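Local coordinates for formylmethanofuran--tetrahydromethanopterin formyltransferase (Methanosarcina barkeri, PDB 1M5S), which probably catalyses the reversible transfer of a formyl group from formylmethanofuran to tetrahydromethanopterin, an early step in making methane from carbon dioxide, at residues A52-A60 / I187-P196. Residues are numbered along the deposited sequence; the frame is centred on the assembly and turned at random.
Sequences AEAGIERLA and IAELEGTITP
Strand 53-60 and the turn-rich segment 187-196 approach to 4.7 Å between the CA atoms of Glu57 and Ile194, linked by CA-H...O contacts such as Glu57 CA to Thr193 O (3.2 Å) and by bridging waters. One of these waters donates a hydrogen bond to Ile56 O and accepts the N-H of Thr195; another joins Leu59 N to Ala188 O. With CG anti to the backbone N (chi1 177°), Glu57 reaches the type II turn Leu190-Thr193, where Gly192 N donates to Glu57 OE2 (2.8 Å) from well above the carboxylate plane. Arg22 forms a salt bridge with the same oxygen, and Gln75 binds OE1. A leucine in place of Glu57 would probably leave Gly192 N and the charge of Arg22 without this carboxylate, with the turn less firmly held. Arg58 and Glu191 run side by side, their guanidinium and carboxylate planes 25° apart, in a salt bridge between Arg58 NH2 and Glu191 OE1 (3.2 Å); Glu64 pairs with Arg58 NH1. Ile194 lays CG2 against Gly55 O (3.5 Å) and CD1 against Gly55 N (3.6 Å), where glycine offers only backbone. Strand 53-60 pairs with strand 71-78 and rests Ile56 on helix 30-41, while strand 193-194 pairs with strand 243-251 and packs Thr193 against helix 254-268, so the contact joins the formyltransferase region 1-144 to the proximal-lobe region 147-296 without direct pairing of the two strands.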
ATOM      1  N   ALA A  52     -22.337  12.091  -6.234  1.00 34.28           N
ATOM      2  CA  ALA A  52     -21.515  13.290  -6.093  1.00 30.33           C
ATOM      3  C   ALA A  52     -20.227  13.177  -6.896  1.00 21.84           C
ATOM      4  O   ALA A  52     -20.006  12.195  -7.611  1.00 27.31           O
ATOM      5  CB  ALA A  52     -21.187  13.538  -4.621  1.00 32.61           C
ATOM      6  N   GLU A  53     -19.444  14.250  -6.863  1.00 25.37           N
ATOM      7  CA  GLU A  53     -18.067  14.219  -7.335  1.00 29.42           C
ATOM      8  C   GLU A  53     -17.171  14.438  -6.129  1.00 24.17           C
ATOM      9  O   GLU A  53     -17.249  15.476  -5.475  1.00 26.60           O
ATOM     10  CB  GLU A  53     -17.826  15.327  -8.361  1.00 32.08           C
ATOM     11  CG  GLU A  53     -17.888  14.864  -9.803  1.00 37.70           C
ATOM     12  CD  GLU A  53     -17.967  16.024 -10.792  1.00 32.16           C
ATOM     13  OE1 GLU A  53     -17.266  17.040 -10.591  1.00 38.28           O
ATOM     14  OE2 GLU A  53     -18.745  15.918 -11.767  1.00 40.44           O
ATOM     15  N   ALA A  54     -16.318  13.465  -5.834  1.00 27.98           N
ATOM     16  CA  ALA A  54     -15.553  13.505  -4.599  1.00 24.01           C
ATOM     17  C   ALA A  54     -14.163  12.902  -4.765  1.00 18.71           C
ATOM     18  O   ALA A  54     -13.901  12.131  -5.691  1.00 22.31           O
ATOM     19  CB  ALA A  54     -16.321  12.780  -3.498  1.00 20.86           C
ATOM     20  N   GLY A  55     -13.271  13.258  -3.854  1.00 22.41           N
ATOM     21  CA  GLY A  55     -11.943  12.686  -3.886  1.00 21.47           C
ATOM     22  C   GLY A  55     -11.044  13.241  -2.807  1.00 21.40           C
ATOM     23  O   GLY A  55     -11.391  14.191  -2.091  1.00 17.39           O
ATOM     24  N   ILE A  56      -9.863  12.650  -2.708  1.00 13.57           N
ATOM     25  CA  ILE A  56      -8.883  13.081  -1.734  1.00 17.55           C
ATOM     26  C   ILE A  56      -8.097  14.256  -2.305  1.00 12.03           C
ATOM     27  O   ILE A  56      -7.648  14.224  -3.445  1.00 18.64           O
ATOM     28  CB  ILE A  56      -7.946  11.912  -1.367  1.00 16.83           C
ATOM     29  CG1 ILE A  56      -8.721  10.880  -0.545  1.00 16.72           C
ATOM     30  CG2 ILE A  56      -6.722  12.424  -0.594  1.00 20.80           C
ATOM     31  CD1 ILE A  56      -8.084   9.532  -0.530  1.00 25.43           C
ATOM     32  N   GLU A  57      -8.019  15.326  -1.524  1.00 21.31           N
ATOM     33  CA  GLU A  57      -7.335  16.549  -1.927  1.00 21.23           C
ATOM     34  C   GLU A  57      -5.848  16.409  -1.619  1.00 20.05           C
ATOM     35  O   GLU A  57      -4.991  16.645  -2.472  1.00 21.57           O
ATOM     36  CB  GLU A  57      -7.940  17.741  -1.167  1.00 21.28           C
ATOM     37  CG  GLU A  57      -7.277  19.081  -1.439  1.00 22.25           C
ATOM     38  CD  GLU A  57      -7.750  20.169  -0.514  1.00 21.35           C
ATOM     39  OE1 GLU A  57      -8.971  20.277  -0.300  1.00 20.82           O
ATOM     40  OE2 GLU A  57      -6.893  20.907   0.016  1.00 23.97           O
ATOM     41  N   ARG A  58      -5.560  16.031  -0.384  1.00 18.64           N
ATOM     42  CA  ARG A  58      -4.187  15.832   0.094  1.00 21.59           C
ATOM     43  C   ARG A  58      -4.194  15.346   1.543  1.00 22.56           C
ATOM     44  O   ARG A  58      -5.186  15.512   2.269  1.00 14.24           O
ATOM     45  CB  ARG A  58      -3.413  17.150   0.025  1.00 23.16           C
ATOM     46  CG  ARG A  58      -3.952  18.213   0.986  1.00 29.16           C
ATOM     47  CD  ARG A  58      -2.846  19.020   1.670  1.00 35.58           C
ATOM     48  NE  ARG A  58      -3.356  20.177   2.422  1.00 38.93           N
ATOM     49  CZ  ARG A  58      -2.964  20.495   3.664  1.00 30.19           C
ATOM     50  NH1 ARG A  58      -2.057  19.752   4.312  1.00 26.94           N
ATOM     51  NH2 ARG A  58      -3.427  21.549   4.349  1.00 32.25           N
ATOM     52  N   LEU A  59      -3.125  14.656   1.918  1.00 20.09           N
ATOM     53  CA  LEU A  59      -2.936  14.188   3.282  1.00 25.48           C
ATOM     54  C   LEU A  59      -2.704  15.359   4.224  1.00 28.31           C
ATOM     55  O   LEU A  59      -2.074  16.343   3.848  1.00 24.44           O
ATOM     56  CB  LEU A  59      -1.737  13.240   3.329  1.00 24.96           C
ATOM     57  CG  LEU A  59      -1.915  11.756   3.008  1.00 32.52           C
ATOM     58  CD1 LEU A  59      -3.033  11.538   2.024  1.00 24.18           C
ATOM     59  CD2 LEU A  59      -0.602  11.220   2.465  1.00 36.45           C
ATOM     60  N   ALA A  60      -3.217  15.239   5.446  1.00 20.63           N
ATOM     61  CA  ALA A  60      -2.986  16.230   6.487  1.00 17.97           C
ATOM     62  C   ALA A  60      -1.946  15.741   7.482  1.00 25.86           C
ATOM     63  O   ALA A  60      -2.058  14.637   8.017  1.00 19.08           O
ATOM     64  CB  ALA A  60      -4.276  16.531   7.205  1.00 18.88           C
ATOM     65  N   ILE A 187      -0.602  15.832  -8.103  1.00 18.93           N
ATOM     66  CA  ILE A 187      -1.765  16.637  -7.769  1.00 16.54           C
ATOM     67  C   ILE A 187      -2.264  16.351  -6.348  1.00 23.83           C
ATOM     68  O   ILE A 187      -2.692  17.268  -5.653  1.00 21.25           O
ATOM     69  CB  ILE A 187      -2.894  16.415  -8.802  1.00 18.92           C
ATOM     70  CG1 ILE A 187      -2.424  16.918 -10.173  1.00 19.93           C
ATOM     71  CG2 ILE A 187      -4.166  17.147  -8.376  1.00 18.19           C
ATOM     72  CD1 ILE A 187      -3.334  16.547 -11.315  1.00 16.38           C
ATOM     73  N   ALA A 188      -2.053  15.127  -5.863  1.00 25.82           N
ATOM     74  CA  ALA A 188      -2.484  14.772  -4.511  1.00 19.48           C
ATOM     75  C   ALA A 188      -1.571  15.366  -3.428  1.00 13.87           C
ATOM     76  O   ALA A 188      -1.879  15.285  -2.238  1.00 21.22           O
ATOM     77  CB  ALA A 188      -2.582  13.258  -4.364  1.00 21.14           C
ATOM     78  N   GLU A 189      -0.470  15.989  -3.843  1.00 14.08           N
ATOM     79  CA  GLU A 189       0.367  16.754  -2.913  1.00 15.12           C
ATOM     80  C   GLU A 189      -0.147  18.186  -2.769  1.00 22.66           C
ATOM     81  O   GLU A 189       0.281  18.915  -1.877  1.00 21.27           O
ATOM     82  CB  GLU A 189       1.818  16.824  -3.392  1.00 24.98           C
ATOM     83  CG  GLU A 189       2.526  15.499  -3.632  1.00 31.25           C
ATOM     84  CD  GLU A 189       3.875  15.679  -4.348  1.00 40.12           C
ATOM     85  OE1 GLU A 189       4.184  16.804  -4.813  1.00 32.69           O
ATOM     86  OE2 GLU A 189       4.625  14.686  -4.466  1.00 36.58           O
ATOM     87  N   LEU A 190      -0.988  18.608  -3.710  1.00 19.69           N
ATOM     88  CA  LEU A 190      -1.384  20.011  -3.826  1.00 23.70           C
ATOM     89  C   LEU A 190      -2.703  20.347  -3.121  1.00 21.91           C
ATOM     90  O   LEU A 190      -3.716  19.664  -3.295  1.00 22.54           O
ATOM     91  CB  LEU A 190      -1.470  20.407  -5.304  1.00 20.82           C
ATOM     92  CG  LEU A 190      -0.185  20.311  -6.131  1.00 29.05           C
ATOM     93  CD1 LEU A 190      -0.470  20.712  -7.564  1.00 27.43           C
ATOM     94  CD2 LEU A 190       0.882  21.203  -5.539  1.00 30.93           C
ATOM     95  N   GLU A 191      -2.697  21.453  -2.383  1.00 21.36           N
ATOM     96  CA  GLU A 191      -3.892  21.914  -1.683  1.00 25.53           C
ATOM     97  C   GLU A 191      -4.909  22.476  -2.669  1.00 27.27           C
ATOM     98  O   GLU A 191      -4.536  23.025  -3.704  1.00 29.34           O
ATOM     99  CB  GLU A 191      -3.514  22.990  -0.661  1.00 27.82           C
ATOM    100  CG  GLU A 191      -4.589  23.282   0.381  1.00 38.44           C
ATOM    101  CD  GLU A 191      -4.052  24.007   1.613  1.00 45.66           C
ATOM    102  OE1 GLU A 191      -2.909  23.728   2.035  1.00 56.63           O
ATOM    103  OE2 GLU A 191      -4.784  24.846   2.176  1.00 57.14           O
ATOM    104  N   GLY A 192      -6.188  22.231  -2.399  1.00 29.44           N
ATOM    105  CA  GLY A 192      -7.237  22.940  -3.103  1.00 26.03           C
ATOM    106  C   GLY A 192      -7.843  22.198  -4.273  1.00 32.64           C
ATOM    107  O   GLY A 192      -8.862  22.629  -4.818  1.00 28.73           O
ATOM    108  N   THR A 193      -7.241  21.075  -4.654  1.00 26.04           N
ATOM    109  CA  THR A 193      -7.714  20.319  -5.812  1.00 17.61           C
ATOM    110  C   THR A 193      -7.914  18.841  -5.517  1.00 24.19           C
ATOM    111  O   THR A 193      -7.271  18.279  -4.632  1.00 20.50           O
ATOM    112  CB  THR A 193      -6.738  20.431  -6.994  1.00 28.00           C
ATOM    113  OG1 THR A 193      -5.397  20.258  -6.521  1.00 28.89           O
ATOM    114  CG2 THR A 193      -6.866  21.780  -7.674  1.00 24.02           C
ATOM    115  N   ILE A 194      -8.818  18.229  -6.274  1.00 20.54           N
ATOM    116  CA  ILE A 194      -9.011  16.788  -6.275  1.00 21.31           C
ATOM    117  C   ILE A 194      -9.098  16.256  -7.707  1.00 26.71           C
ATOM    118  O   ILE A 194      -9.262  17.015  -8.664  1.00 21.61           O
ATOM    119  CB  ILE A 194     -10.309  16.365  -5.518  1.00 27.61           C
ATOM    120  CG1 ILE A 194     -11.556  16.951  -6.201  1.00 22.85           C
ATOM    121  CG2 ILE A 194     -10.223  16.774  -4.061  1.00 18.44           C
ATOM    122  CD1 ILE A 194     -12.834  16.146  -5.970  1.00 19.20           C
ATOM    123  N   THR A 195      -8.977  14.943  -7.845  1.00 21.81           N
ATOM    124  CA  THR A 195      -9.101  14.302  -9.138  1.00 17.87           C
ATOM    125  C   THR A 195     -10.074  13.128  -9.007  1.00 26.56           C
ATOM    126  O   THR A 195      -9.701  12.052  -8.541  1.00 25.78           O
ATOM    127  CB  THR A 195      -7.714  13.803  -9.649  1.00 24.65           C
ATOM    128  OG1 THR A 195      -7.100  12.977  -8.653  1.00 21.85           O
ATOM    129  CG2 THR A 195      -6.784  14.984  -9.947  1.00 20.04           C
ATOM    130  N   PRO A 196     -11.366  13.359  -9.308  1.00 25.94           N
ATOM    131  CA  PRO A 196     -12.434  12.494  -8.792  1.00 25.64           C
ATOM    132  C   PRO A 196     -12.585  11.128  -9.471  1.00 22.07           C
ATOM    133  O   PRO A 196     -13.313  10.262  -8.978  1.00 19.48           O
ATOM    134  CB  PRO A 196     -13.693  13.353  -8.961  1.00 29.27           C
ATOM    135  CG  PRO A 196     -13.358  14.263 -10.091  1.00 24.00           C
ATOM    136  CD  PRO A 196     -11.917  14.610  -9.861  1.00 20.11           C
TER
HETATM  137  O   HOH W   1      -8.807  13.190  -5.608  1.00 15.37           O
HETATM  138  O   HOH W   2      -5.835  15.572  -5.451  1.00 21.54           O
HETATM  139  O   HOH W   3      -4.852  17.879  -4.565  1.00 16.30           O
HETATM  140  O   HOH W   4      -0.721  14.545   0.069  1.00 20.47           O